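Side-chain contacts in chromosome-partitioning protein Spo0J (Thermus thermophilus HB27, PDB 1VZ0), which probably takes part in chromosome partitioning, binding the centromere-like site parS and stimulating the ATPase activity of Soj: residues 121-126 / 144-149; 57-62 / 78-83; 154-159 / 180-185; 70-75 / 94-99; 74-79 / 109-114. All blocks are in the same frame, centred on the assembly; numbering follows the deposited sequence.

Contact 1 (121-126 / 144-149)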
# COMPACT_ATOMS: atom_id res chain seq x y z
N VAL C 121 -4.90 6.00 6.46
CA VAL C 121 -5.19 7.27 5.81
C VAL C 121 -5.96 7.02 4.51
O VAL C 121 -6.94 7.70 4.20
CB VAL C 121 -3.89 8.06 5.49
CG1 VAL C 121 -4.23 9.37 4.80
CG2 VAL C 121 -3.12 8.32 6.76
N GLU C 122 -5.51 6.03 3.74
CA GLU C 122 -6.17 5.69 2.49
C GLU C 122 -7.55 5.17 2.82
O GLU C 122 -8.51 5.39 2.07
CB GLU C 122 -5.39 4.60 1.76
CG GLU C 122 -3.98 4.99 1.39
CD GLU C 122 -3.31 3.90 0.60
OE1 GLU C 122 -3.62 3.75 -0.60
OE2 GLU C 122 -2.47 3.17 1.18
N GLU C 123 -7.66 4.46 3.94
CA GLU C 123 -8.93 3.93 4.36
C GLU C 123 -9.90 5.09 4.51
O GLU C 123 -11.02 5.04 4.01
CB GLU C 123 -8.79 3.20 5.69
CG GLU C 123 -10.06 2.52 6.14
CD GLU C 123 -9.98 2.02 7.58
OE1 GLU C 123 -10.99 1.49 8.08
OE2 GLU C 123 -8.90 2.15 8.20
N ALA C 124 -9.46 6.14 5.21
CA ALA C 124 -10.29 7.31 5.43
C ALA C 124 -10.65 8.02 4.13
O ALA C 124 -11.80 8.42 3.95
CB ALA C 124 -9.57 8.28 6.38
N ARG C 125 -9.70 8.17 3.21
CA ARG C 125 -9.98 8.84 1.94
C ARG C 125 -11.03 8.07 1.15
O ARG C 125 -11.86 8.67 0.45
CB ARG C 125 -8.70 9.00 1.10
CG ARG C 125 -7.64 9.90 1.72
CD ARG C 125 -6.43 10.04 0.80
NE ARG C 125 -5.32 10.70 1.47
CZ ARG C 125 -5.31 11.98 1.82
NH1 ARG C 125 -4.25 12.49 2.45
NH2 ARG C 125 -6.34 12.77 1.54
N GLY C 126 -10.97 6.75 1.25
CA GLY C 126 -11.93 5.91 0.55
C GLY C 126 -13.33 6.13 1.09
O GLY C 126 -14.27 6.35 0.32
N VAL C 144 -18.29 -2.41 3.38
CA VAL C 144 -16.92 -2.79 3.73
C VAL C 144 -16.84 -3.76 4.91
O VAL C 144 -15.77 -4.28 5.22
CB VAL C 144 -16.05 -1.55 4.05
CG1 VAL C 144 -16.04 -0.61 2.85
CG2 VAL C 144 -16.56 -0.85 5.29
N GLY C 145 -17.97 -3.99 5.57
CA GLY C 145 -17.99 -4.91 6.70
C GLY C 145 -17.33 -4.40 7.97
O GLY C 145 -16.49 -5.10 8.55
N LYS C 146 -17.69 -3.20 8.39
CA LYS C 146 -17.13 -2.61 9.60
C LYS C 146 -18.19 -1.78 10.33
O LYS C 146 -19.22 -1.44 9.74
CB LYS C 146 -15.92 -1.74 9.25
CG LYS C 146 -14.81 -2.53 8.58
CD LYS C 146 -13.59 -1.69 8.27
CE LYS C 146 -12.53 -2.53 7.58
NZ LYS C 146 -11.27 -1.76 7.33
N ALA C 147 -17.94 -1.48 11.59
CA ALA C 147 -18.88 -0.70 12.38
C ALA C 147 -18.93 0.75 11.92
O ALA C 147 -17.93 1.28 11.42
CB ALA C 147 -18.51 -0.77 13.85
N ARG C 148 -20.08 1.39 12.09
CA ARG C 148 -20.23 2.78 11.70
C ARG C 148 -19.20 3.64 12.43
O ARG C 148 -18.67 4.60 11.87
CB ARG C 148 -21.64 3.29 12.02
CG ARG C 148 -21.87 4.71 11.53
CD ARG C 148 -23.12 5.34 12.12
NE ARG C 148 -23.19 6.75 11.74
CZ ARG C 148 -24.14 7.59 12.15
NH1 ARG C 148 -24.11 8.86 11.75
NH2 ARG C 148 -25.11 7.17 12.96
N SER C 149 -18.93 3.29 13.68
CA SER C 149 -17.97 4.03 14.49
C SER C 149 -16.56 3.92 13.90
O SER C 149 -15.78 4.87 13.98
CB SER C 149 -17.96 3.51 15.93
OG SER C 149 -17.50 2.17 15.98
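With CG trans to the backbone N (chi1 -175°) and the chain straight beyond it, E123 reaches off helix 120-132 to meet K146, whose own CG lies beside its backbone N and trans to the carbonyl carbon (chi1 -61°). The lysine is extended along its whole length, and the two chains approach from opposite directions, so that essentially only their charged ends join. K146 NZ lies 3.3 Å from E123 OE1, a salt bridge whose hydrogen bond is weak. The nearest methylene, K146 CD, stays 4.1 Å from E123 OE1, and only 58 Å² is buried in all. E123 OE1 also has a weak hydrogen bond with Y127 OH, one turn further along the same helix, which gives this oxygen a second partner. K146 itself sits in the turn of the helix-turn-helix motif inferred for residues 137-156: G145 ends helix 137-144 in a Schellman motif with positive phi, and A147 is the N-cap of helix 148-156. The salt bridge thus ties this turn to helix 120-132, which also meets helix 162-169 through V121, L158 through A124, and the second subunit through E122 and R125.

Contact 2 (57-62 / 78-83)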
# COMPACT_ATOMS: atom_id res chain seq x y z
N LYS C 57 -2.02 -22.47 -16.82
CA LYS C 57 -3.40 -22.82 -16.50
C LYS C 57 -4.45 -21.77 -16.82
O LYS C 57 -5.63 -21.98 -16.54
CB LYS C 57 -3.52 -23.23 -15.03
CG LYS C 57 -2.69 -22.40 -14.08
CD LYS C 57 -1.26 -22.92 -13.99
CE LYS C 57 -1.21 -24.31 -13.36
NZ LYS C 57 0.18 -24.85 -13.27
N GLY C 58 -4.05 -20.64 -17.39
CA GLY C 58 -5.02 -19.60 -17.70
C GLY C 58 -5.38 -18.82 -16.45
O GLY C 58 -4.82 -19.04 -15.38
N LEU C 59 -6.33 -17.90 -16.58
CA LEU C 59 -6.73 -17.08 -15.44
C LEU C 59 -7.31 -17.83 -14.25
O LEU C 59 -8.12 -18.74 -14.39
CB LEU C 59 -7.72 -16.00 -15.88
CG LEU C 59 -7.18 -14.57 -15.77
CD1 LEU C 59 -8.30 -13.57 -16.05
CD2 LEU C 59 -6.61 -14.36 -14.39
N LEU C 60 -6.87 -17.40 -13.06
CA LEU C 60 -7.31 -17.96 -11.79
C LEU C 60 -8.81 -17.76 -11.58
O LEU C 60 -9.62 -18.65 -11.86
CB LEU C 60 -6.52 -17.31 -10.63
CG LEU C 60 -6.31 -15.78 -10.57
CD1 LEU C 60 -5.86 -15.36 -9.18
CD2 LEU C 60 -5.29 -15.37 -11.59
N GLN C 61 -9.17 -16.58 -11.08
CA GLN C 61 -10.56 -16.24 -10.84
C GLN C 61 -11.05 -15.25 -11.87
O GLN C 61 -10.27 -14.52 -12.47
CB GLN C 61 -10.75 -15.68 -9.43
CG GLN C 61 -10.67 -16.76 -8.35
CD GLN C 61 -11.58 -17.95 -8.63
OE1 GLN C 61 -11.36 -18.71 -9.57
NE2 GLN C 61 -12.62 -18.10 -7.82
N PRO C 62 -12.37 -15.21 -12.09
CA PRO C 62 -13.00 -14.31 -13.06
C PRO C 62 -12.66 -12.84 -12.91
O PRO C 62 -12.41 -12.36 -11.81
CB PRO C 62 -14.49 -14.55 -12.82
CG PRO C 62 -14.54 -15.94 -12.32
CD PRO C 62 -13.39 -15.98 -11.37
N GLU C 78 -7.61 -5.57 -11.85
CA GLU C 78 -6.59 -4.96 -12.69
C GLU C 78 -5.33 -5.83 -12.84
O GLU C 78 -4.87 -6.05 -13.96
CB GLU C 78 -6.22 -3.57 -12.14
CG GLU C 78 -5.55 -2.63 -13.16
CD GLU C 78 -6.54 -2.04 -14.18
OE1 GLU C 78 -7.57 -1.50 -13.73
OE2 GLU C 78 -6.28 -2.10 -15.41
N ARG C 79 -4.77 -6.32 -11.74
CA ARG C 79 -3.56 -7.15 -11.84
C ARG C 79 -3.81 -8.46 -12.56
O ARG C 79 -2.98 -8.92 -13.35
CB ARG C 79 -2.97 -7.41 -10.45
CG ARG C 79 -1.97 -6.32 -10.05
CD ARG C 79 -1.43 -6.48 -8.63
NE ARG C 79 -0.56 -7.64 -8.45
CZ ARG C 79 0.74 -7.68 -8.75
NH1 ARG C 79 1.42 -8.80 -8.53
NH2 ARG C 79 1.36 -6.63 -9.26
N ARG C 80 -4.97 -9.04 -12.30
CA ARG C 80 -5.35 -10.28 -12.94
C ARG C 80 -5.38 -9.98 -14.45
O ARG C 80 -4.83 -10.72 -15.27
CB ARG C 80 -6.75 -10.70 -12.46
CG ARG C 80 -6.87 -12.16 -12.08
CD ARG C 80 -6.82 -12.39 -10.58
NE ARG C 80 -8.07 -12.06 -9.91
CZ ARG C 80 -8.37 -12.38 -8.65
NH1 ARG C 80 -7.49 -13.05 -7.90
NH2 ARG C 80 -9.54 -12.04 -8.14
N TYR C 81 -6.00 -8.86 -14.79
CA TYR C 81 -6.15 -8.41 -16.18
C TYR C 81 -4.81 -8.18 -16.87
O TYR C 81 -4.59 -8.68 -17.98
CB TYR C 81 -6.99 -7.13 -16.19
CG TYR C 81 -7.03 -6.38 -17.51
CD1 TYR C 81 -7.80 -6.85 -18.58
CD2 TYR C 81 -6.34 -5.19 -17.68
CE1 TYR C 81 -7.86 -6.15 -19.78
CE2 TYR C 81 -6.40 -4.48 -18.87
CZ TYR C 81 -7.17 -4.96 -19.92
OH TYR C 81 -7.26 -4.24 -21.09
N ARG C 82 -3.92 -7.44 -16.22
CA ARG C 82 -2.63 -7.15 -16.81
C ARG C 82 -1.71 -8.36 -16.89
O ARG C 82 -0.86 -8.44 -17.78
CB ARG C 82 -1.96 -6.01 -16.04
CG ARG C 82 -2.80 -4.76 -16.11
CD ARG C 82 -2.05 -3.50 -15.76
NE ARG C 82 -2.93 -2.35 -15.95
CZ ARG C 82 -3.35 -1.90 -17.14
NH1 ARG C 82 -4.15 -0.85 -17.20
NH2 ARG C 82 -2.95 -2.48 -18.26
N ALA C 83 -1.88 -9.31 -15.98
CA ALA C 83 -1.06 -10.51 -16.00
C ALA C 83 -1.52 -11.38 -17.18
O ALA C 83 -0.72 -12.06 -17.81
CB ALA C 83 -1.19 -11.28 -14.69
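R80 and L60 carry this contact, the arginine lying buried across the leucine at about a right angle. In R80, chi1 (-134°) and chi2 (101°) both lie away from the usual staggered values, and bends at chi2 and chi3 lead the guanidinium along the loop 57-62, past L60 to Q61. L60 has a less common first torsion too, its CG placed between the backbone N and the carbonyl carbon (chi1 46°), and this turns both methyls onto the arginine. L60 CD2 is 3.6 Å from R80 CG, L60 CG is 3.4 Å from R80 CD, and L60 CD1 comes to 3.1 Å from R80 NH1, meeting the guanidinium obliquely. Earlier along the arginine, L59 CD2 presses against R80 CG at 3.2 Å, also crossing it at about a right angle. These short approaches and the off-rotamer torsions suggest a tight, somewhat strained fit. Further out, Q61 CB lies over one face of the guanidinium, 4.0 Å above its plane and displaced toward the rim. R80 NE is buried here with no polar partner in the model, whereas R80 NH2 forms a salt bridge with E172 of the second subunit. The charge is thus probably balanced across the interface by E172, while aliphatic groups of its own chain hold the stem. The loop that supplies them links helix 38-57 to strand 63-68, with L59 also resting on V92 and P93 of strand 91-96, while A83 of helix 78-86 packs on L47, L50 and I54 of helix 38-57.

Contact 3 (154-159 / 180-185)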
# COMPACT_ATOMS: atom_id res chain seq x y z
N ALA C 154 -12.23 6.87 11.27
CA ALA C 154 -11.25 6.97 10.20
C ALA C 154 -11.36 8.34 9.53
O ALA C 154 -10.35 8.99 9.27
CB ALA C 154 -11.44 5.86 9.18
N LEU C 155 -12.59 8.78 9.25
CA LEU C 155 -12.82 10.08 8.62
C LEU C 155 -12.20 11.24 9.40
O LEU C 155 -11.73 12.21 8.80
CB LEU C 155 -14.32 10.33 8.45
CG LEU C 155 -15.04 9.44 7.44
CD1 LEU C 155 -16.54 9.63 7.56
CD2 LEU C 155 -14.55 9.75 6.04
N ARG C 156 -12.20 11.14 10.72
CA ARG C 156 -11.62 12.18 11.57
C ARG C 156 -10.16 12.45 11.23
O ARG C 156 -9.68 13.57 11.38
CB ARG C 156 -11.75 11.81 13.05
CG ARG C 156 -13.14 12.06 13.63
CD ARG C 156 -13.29 11.44 15.02
NE ARG C 156 -12.34 11.95 16.01
CZ ARG C 156 -12.22 13.23 16.35
NH1 ARG C 156 -11.32 13.59 17.26
NH2 ARG C 156 -12.98 14.15 15.78
N LEU C 157 -9.44 11.42 10.80
CA LEU C 157 -8.03 11.58 10.47
C LEU C 157 -7.82 12.65 9.40
O LEU C 157 -6.80 13.33 9.39
CB LEU C 157 -7.42 10.26 9.96
CG LEU C 157 -7.33 9.11 10.96
CD1 LEU C 157 -6.95 7.84 10.23
CD2 LEU C 157 -6.31 9.45 12.04
N LEU C 158 -8.79 12.79 8.50
CA LEU C 158 -8.67 13.76 7.42
C LEU C 158 -8.62 15.23 7.83
O LEU C 158 -8.41 16.09 6.98
CB LEU C 158 -9.79 13.55 6.40
CG LEU C 158 -9.73 12.17 5.74
CD1 LEU C 158 -10.83 12.06 4.70
CD2 LEU C 158 -8.37 11.96 5.09
N GLN C 159 -8.80 15.54 9.11
CA GLN C 159 -8.69 16.93 9.49
C GLN C 159 -7.31 17.23 10.03
O GLN C 159 -7.03 18.33 10.50
CB GLN C 159 -9.78 17.31 10.50
CG GLN C 159 -9.97 16.38 11.65
CD GLN C 159 -11.30 16.61 12.35
OE1 GLN C 159 -12.36 16.46 11.74
NE2 GLN C 159 -11.25 16.98 13.62
N ALA C 180 -4.47 11.52 19.26
CA ALA C 180 -4.06 12.46 20.30
C ALA C 180 -3.87 13.85 19.69
O ALA C 180 -4.26 14.85 20.28
CB ALA C 180 -2.75 11.98 20.98
N LEU C 181 -3.28 13.90 18.50
CA LEU C 181 -3.06 15.18 17.82
C LEU C 181 -4.39 15.85 17.48
O LEU C 181 -4.47 17.07 17.44
CB LEU C 181 -2.22 15.00 16.54
CG LEU C 181 -0.76 14.59 16.74
CD1 LEU C 181 -0.10 14.35 15.39
CD2 LEU C 181 0.01 15.67 17.51
N LEU C 182 -5.44 15.06 17.25
CA LEU C 182 -6.76 15.60 16.94
C LEU C 182 -7.37 16.27 18.15
O LEU C 182 -8.30 17.05 18.00
CB LEU C 182 -7.72 14.50 16.46
CG LEU C 182 -7.54 14.02 15.01
CD1 LEU C 182 -8.48 12.87 14.71
CD2 LEU C 182 -7.79 15.19 14.04
N MET C 183 -6.86 15.97 19.34
CA MET C 183 -7.38 16.57 20.57
C MET C 183 -6.71 17.92 20.80
O MET C 183 -7.18 18.73 21.60
CB MET C 183 -7.17 15.64 21.78
CG MET C 183 -7.93 14.30 21.66
SD MET C 183 -8.16 13.32 23.17
CE MET C 183 -6.47 13.40 23.83
N LEU C 184 -5.62 18.18 20.10
CA LEU C 184 -4.94 19.47 20.24
C LEU C 184 -5.63 20.45 19.32
O LEU C 184 -6.26 20.05 18.35
CB LEU C 184 -3.47 19.36 19.84
CG LEU C 184 -2.52 18.49 20.67
CD1 LEU C 184 -1.13 18.52 20.05
CD2 LEU C 184 -2.49 18.99 22.10
N GLU C 185 -5.54 21.74 19.63
CA GLU C 185 -6.15 22.76 18.78
C GLU C 185 -5.40 22.72 17.45
O GLU C 185 -4.19 22.48 17.42
CB GLU C 185 -6.04 24.16 19.41
CG GLU C 185 -6.93 24.36 20.62
CD GLU C 185 -8.41 24.20 20.29
OE1 GLU C 185 -9.12 23.48 21.02
OE2 GLU C 185 -8.87 24.80 19.30
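L182 projects from helix 175-183 against R156 and Q159. Its CB lies 3.8 Å from R156 NH1. With CG beside the backbone N (chi1 -77°), one methyl stays with the same arginine and the other goes on to Q159. L182 CD1 is 3.8 Å from R156 CB and sits over one face of the guanidinium, 3.7 Å above the plane and displaced toward the rim; the arginine reaches this place because its chain bends at chi3 (59°) and folds over the leucine. L182 CD2 meets Q159, which crosses the leucine at about a right angle: Q159 NE2 is 3.9 Å away from this methyl, and the closer approach of Q159 CG is doubtful because that atom is placed too near a backbone oxygen. Reducing L182 to an alanine would probably take away the methyl lying over one guanidinium face and leave Q159 freer to turn. L160 of the following loop also touches L182. Helix 148-156 is the second of the helix-turn-helix motif inferred at residues 137-156, the one that in such motifs usually serves as recognition helix, here packed near residue 156 against helix 175-183 of the helical ParB HTH domain.

Contact 4 (70-75 / 94-99)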
# COMPACT_ATOMS: atom_id res chain seq x y z
N ASP C 70 -18.34 -1.54 -28.37
CA ASP C 70 -18.26 -2.79 -29.11
C ASP C 70 -17.94 -3.95 -28.17
O ASP C 70 -18.38 -5.08 -28.41
CB ASP C 70 -17.18 -2.67 -30.20
CG ASP C 70 -17.27 -3.78 -31.23
OD1 ASP C 70 -16.43 -3.78 -32.17
OD2 ASP C 70 -18.17 -4.64 -31.12
N GLY C 71 -17.18 -3.68 -27.11
CA GLY C 71 -16.80 -4.73 -26.17
C GLY C 71 -17.07 -4.48 -24.69
O GLY C 71 -18.21 -4.24 -24.29
N TYR C 72 -16.02 -4.56 -23.87
CA TYR C 72 -16.16 -4.36 -22.42
C TYR C 72 -15.09 -3.47 -21.80
O TYR C 72 -14.08 -3.15 -22.42
CB TYR C 72 -16.14 -5.70 -21.69
CG TYR C 72 -16.95 -6.79 -22.35
CD1 TYR C 72 -16.45 -7.49 -23.45
CD2 TYR C 72 -18.21 -7.13 -21.87
CE1 TYR C 72 -17.18 -8.50 -24.05
CE2 TYR C 72 -18.95 -8.14 -22.46
CZ TYR C 72 -18.43 -8.83 -23.54
OH TYR C 72 -19.15 -9.84 -24.11
N GLU C 73 -15.33 -3.09 -20.55
CA GLU C 73 -14.42 -2.25 -19.78
C GLU C 73 -14.19 -2.94 -18.44
O GLU C 73 -15.13 -3.33 -17.77
CB GLU C 73 -15.04 -0.87 -19.56
CG GLU C 73 -14.18 0.10 -18.77
CD GLU C 73 -14.83 1.47 -18.65
OE1 GLU C 73 -14.43 2.40 -19.38
OE2 GLU C 73 -15.75 1.62 -17.83
N LEU C 74 -12.92 -3.08 -18.06
CA LEU C 74 -12.57 -3.73 -16.80
C LEU C 74 -13.15 -2.96 -15.62
O LEU C 74 -13.06 -1.74 -15.58
CB LEU C 74 -11.05 -3.79 -16.65
CG LEU C 74 -10.42 -5.05 -16.05
CD1 LEU C 74 -9.25 -4.63 -15.16
CD2 LEU C 74 -11.44 -5.86 -15.26
N VAL C 75 -13.75 -3.68 -14.67
CA VAL C 75 -14.35 -3.05 -13.50
C VAL C 75 -13.64 -3.48 -12.21
O VAL C 75 -13.62 -2.74 -11.22
CB VAL C 75 -15.87 -3.38 -13.41
CG1 VAL C 75 -16.46 -2.86 -12.11
CG2 VAL C 75 -16.59 -2.75 -14.59
N ALA C 94 -14.82 -14.21 -17.70
CA ALA C 94 -15.28 -12.96 -17.13
C ALA C 94 -16.75 -12.98 -16.76
O ALA C 94 -17.48 -13.92 -17.08
CB ALA C 94 -15.01 -11.82 -18.11
N VAL C 95 -17.16 -11.93 -16.07
CA VAL C 95 -18.55 -11.77 -15.67
C VAL C 95 -18.99 -10.39 -16.10
O VAL C 95 -18.46 -9.39 -15.62
CB VAL C 95 -18.71 -11.89 -14.16
CG1 VAL C 95 -20.14 -11.56 -13.77
CG2 VAL C 95 -18.34 -13.29 -13.71
N VAL C 96 -19.95 -10.34 -17.01
CA VAL C 96 -20.46 -9.07 -17.52
C VAL C 96 -21.62 -8.59 -16.65
O VAL C 96 -22.55 -9.34 -16.37
CB VAL C 96 -20.94 -9.22 -18.99
CG1 VAL C 96 -21.33 -7.86 -19.55
CG2 VAL C 96 -19.83 -9.84 -19.82
N LYS C 97 -21.55 -7.34 -16.19
CA LYS C 97 -22.60 -6.75 -15.37
C LYS C 97 -22.85 -5.31 -15.80
O LYS C 97 -21.91 -4.54 -15.97
CB LYS C 97 -22.22 -6.76 -13.89
CG LYS C 97 -22.41 -8.10 -13.21
CD LYS C 97 -22.33 -7.94 -11.71
CE LYS C 97 -22.70 -9.23 -11.00
NZ LYS C 97 -22.72 -9.07 -9.52
N ASP C 98 -24.12 -4.95 -15.99
CA ASP C 98 -24.49 -3.60 -16.39
C ASP C 98 -24.32 -2.69 -15.18
O ASP C 98 -25.08 -2.78 -14.22
CB ASP C 98 -25.94 -3.53 -16.87
CG ASP C 98 -26.13 -4.16 -18.23
OD1 ASP C 98 -27.27 -4.15 -18.73
OD2 ASP C 98 -25.14 -4.66 -18.80
N LEU C 99 -23.31 -1.82 -15.24
CA LEU C 99 -23.02 -0.92 -14.14
C LEU C 99 -22.89 0.52 -14.62
O LEU C 99 -22.23 0.78 -15.64
CB LEU C 99 -21.71 -1.33 -13.47
CG LEU C 99 -21.57 -2.75 -12.92
CD1 LEU C 99 -20.12 -3.01 -12.52
CD2 LEU C 99 -22.50 -2.94 -11.74
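Y72 meets V96, and V75 meets L99, between strand 71-76 and strand 91-96 with the loop that follows it, in the three-stranded mixed sheet of the ParB N-terminal domain. Strand 63-68 runs between these two strands, the outer ones within this chain, so the backbones do not pair here and contact is made by side chains reaching past the middle strand; the touching parts run 65° apart. The tighter pair is Y72 with V96. Their side chains cross at about a right angle, and both valine methyls address one side of the phenol ring: V96 CG1 lies in the ring plane at its edge, 3.8 Å from Y72 CE2, while V96 CG2 approaches the same CE2 obliquely at 3.3 Å. The tyrosine is directed there by its first torsion, with CG beside the backbone N (chi1 -43°). Although close, this pair remains partly exposed, and K97 and D98, which follow V96, are exposed. V75 and L99 make the looser end, where V75 is buried while L99 stays partly exposed. L107 of helix 101-114 touches both, extending the apolar contact to that helix. Strand 71-76 is also an interface strand, for Y72 and E73, with A94, pair in a parallel ladder with a strand of the second subunit, and E73 forms salt bridges to R32 and R36 there. At the looser end a single methyl does the touching: L99 CD1 lies 3.7 Å from V75 CG1 and 4.1 Å from V75 CG2.

Contact 5 (74-79 / 109-114)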
# COMPACT_ATOMS: atom_id res chain seq x y z
N LEU C 74 -12.92 -3.08 -18.06
CA LEU C 74 -12.57 -3.73 -16.80
C LEU C 74 -13.15 -2.96 -15.62
O LEU C 74 -13.06 -1.74 -15.58
CB LEU C 74 -11.05 -3.79 -16.65
CG LEU C 74 -10.42 -5.05 -16.05
CD1 LEU C 74 -9.25 -4.63 -15.16
CD2 LEU C 74 -11.44 -5.86 -15.26
N VAL C 75 -13.75 -3.68 -14.67
CA VAL C 75 -14.35 -3.05 -13.50
C VAL C 75 -13.64 -3.48 -12.21
O VAL C 75 -13.62 -2.74 -11.22
CB VAL C 75 -15.87 -3.38 -13.41
CG1 VAL C 75 -16.46 -2.86 -12.11
CG2 VAL C 75 -16.59 -2.75 -14.59
N ALA C 76 -13.06 -4.68 -12.23
CA ALA C 76 -12.33 -5.21 -11.08
C ALA C 76 -11.36 -6.30 -11.49
O ALA C 76 -11.67 -7.13 -12.34
CB ALA C 76 -13.31 -5.74 -10.03
N GLY C 77 -10.18 -6.31 -10.87
CA GLY C 77 -9.16 -7.31 -11.17
C GLY C 77 -8.08 -6.78 -12.11
O GLY C 77 -7.67 -7.47 -13.05
N GLU C 78 -7.61 -5.57 -11.85
CA GLU C 78 -6.59 -4.96 -12.69
C GLU C 78 -5.33 -5.83 -12.84
O GLU C 78 -4.87 -6.05 -13.96
CB GLU C 78 -6.22 -3.57 -12.14
CG GLU C 78 -5.55 -2.63 -13.16
CD GLU C 78 -6.54 -2.04 -14.18
OE1 GLU C 78 -7.57 -1.50 -13.73
OE2 GLU C 78 -6.28 -2.10 -15.41
N ARG C 79 -4.77 -6.32 -11.74
CA ARG C 79 -3.56 -7.15 -11.84
C ARG C 79 -3.81 -8.46 -12.56
O ARG C 79 -2.98 -8.92 -13.35
CB ARG C 79 -2.97 -7.41 -10.45
CG ARG C 79 -1.97 -6.32 -10.05
CD ARG C 79 -1.43 -6.48 -8.63
NE ARG C 79 -0.56 -7.64 -8.45
CZ ARG C 79 0.74 -7.68 -8.75
NH1 ARG C 79 1.42 -8.80 -8.53
NH2 ARG C 79 1.36 -6.63 -9.26
N LEU C 109 -13.70 1.74 -5.44
CA LEU C 109 -13.36 2.20 -4.11
C LEU C 109 -13.48 1.06 -3.11
O LEU C 109 -12.60 0.86 -2.28
CB LEU C 109 -14.25 3.37 -3.69
CG LEU C 109 -14.01 4.66 -4.48
CD1 LEU C 109 -15.15 5.63 -4.23
CD2 LEU C 109 -12.67 5.27 -4.08
N VAL C 110 -14.57 0.30 -3.20
CA VAL C 110 -14.79 -0.81 -2.28
C VAL C 110 -13.75 -1.93 -2.38
O VAL C 110 -13.27 -2.42 -1.35
CB VAL C 110 -16.22 -1.41 -2.46
CG1 VAL C 110 -16.37 -2.71 -1.67
CG2 VAL C 110 -17.26 -0.40 -1.98
N GLU C 111 -13.37 -2.33 -3.59
CA GLU C 111 -12.38 -3.41 -3.71
C GLU C 111 -11.04 -2.93 -3.18
O GLU C 111 -10.25 -3.69 -2.64
CB GLU C 111 -12.23 -3.88 -5.17
CG GLU C 111 -11.51 -2.93 -6.09
CD GLU C 111 -10.98 -3.61 -7.36
OE1 GLU C 111 -10.77 -2.89 -8.36
OE2 GLU C 111 -10.77 -4.84 -7.36
N ASN C 112 -10.80 -1.64 -3.34
CA ASN C 112 -9.56 -1.05 -2.86
C ASN C 112 -9.55 -1.08 -1.32
O ASN C 112 -8.53 -1.42 -0.71
CB ASN C 112 -9.48 0.38 -3.36
CG ASN C 112 -8.06 0.84 -3.52
OD1 ASN C 112 -7.39 1.16 -2.54
ND2 ASN C 112 -7.59 0.87 -4.76
N LEU C 113 -10.68 -0.74 -0.71
CA LEU C 113 -10.80 -0.72 0.74
C LEU C 113 -10.70 -2.11 1.39
O LEU C 113 -10.60 -2.21 2.60
CB LEU C 113 -12.11 -0.05 1.15
CG LEU C 113 -12.14 1.47 0.97
CD1 LEU C 113 -13.57 1.99 0.95
CD2 LEU C 113 -11.34 2.12 2.09
N GLN C 114 -10.72 -3.16 0.58
CA GLN C 114 -10.65 -4.52 1.11
C GLN C 114 -9.23 -5.08 1.12
O GLN C 114 -8.93 -6.04 1.85
CB GLN C 114 -11.54 -5.44 0.28
CG GLN C 114 -13.03 -5.15 0.39
CD GLN C 114 -13.87 -6.18 -0.35
OE1 GLN C 114 -13.69 -7.39 -0.17
NE2 GLN C 114 -14.79 -5.71 -1.18
O HOH W 1 -8.78 -3.27 -10.55
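A76 turns its CB toward E111 of helix 101-114, whose OE2 lies 3.8 Å from A76 CB and 3.9 Å from G77 N. The other carboxylate oxygen, E111 OE1, is 3.9 Å from A76 CA. The side chain reaches strand 71-76 and the turn after it because CG stands between the backbone N and the carbonyl carbon (chi1 72°) and the chain beyond is extended. A water links the two segments more firmly: it donates to E111 OE1 at 3.0 Å and accepts at 2.9 Å from the backbone N of E78, the first residue of helix 78-86 after the N-cap G77. The positive end of that helix would probably suit the nearby acidic group. E111 OE2 has its strongest partner elsewhere, in a salt bridge to R170 NH1 of the second subunit. Shortening E111 to an alanine would probably leave that R170 without its carboxylate mate and the bridging water without this acceptor. V75 and A76 both face L64 of strand 63-68, a classic beta bulge, and G77, whose phi of 100° suits a residue without CB, opens the GERR sequence of the ParB family: a bulged strand leading through a glycine N-cap into a helix.

In the fold
Contacts 2, 4 and 5 lie in the N-terminal domain, contacts 1 and 3 in the helix-turn-helix domain, and the centres of contacts 2 and 3 are about 40 Å apart. Contact 5 shares L74 and V75 with contact 4 and E78 and R79 with contact 2, and Y81 CB of contact 2 packs 3.5 Å from L74 CD1. One place where the two domains meet is L113 CD2 of contact 5, 3.5 Å from E123 O of contact 1; contact 1 in turn touches contact 3 through A124 and A154. Contacts 1, 2, 4 and 5 all touch the second subunit. Bound metals lie nearby: a magnesium ion about 5 Å from the L99 side chain, and a cobalt ion about 8 Å from that of E123.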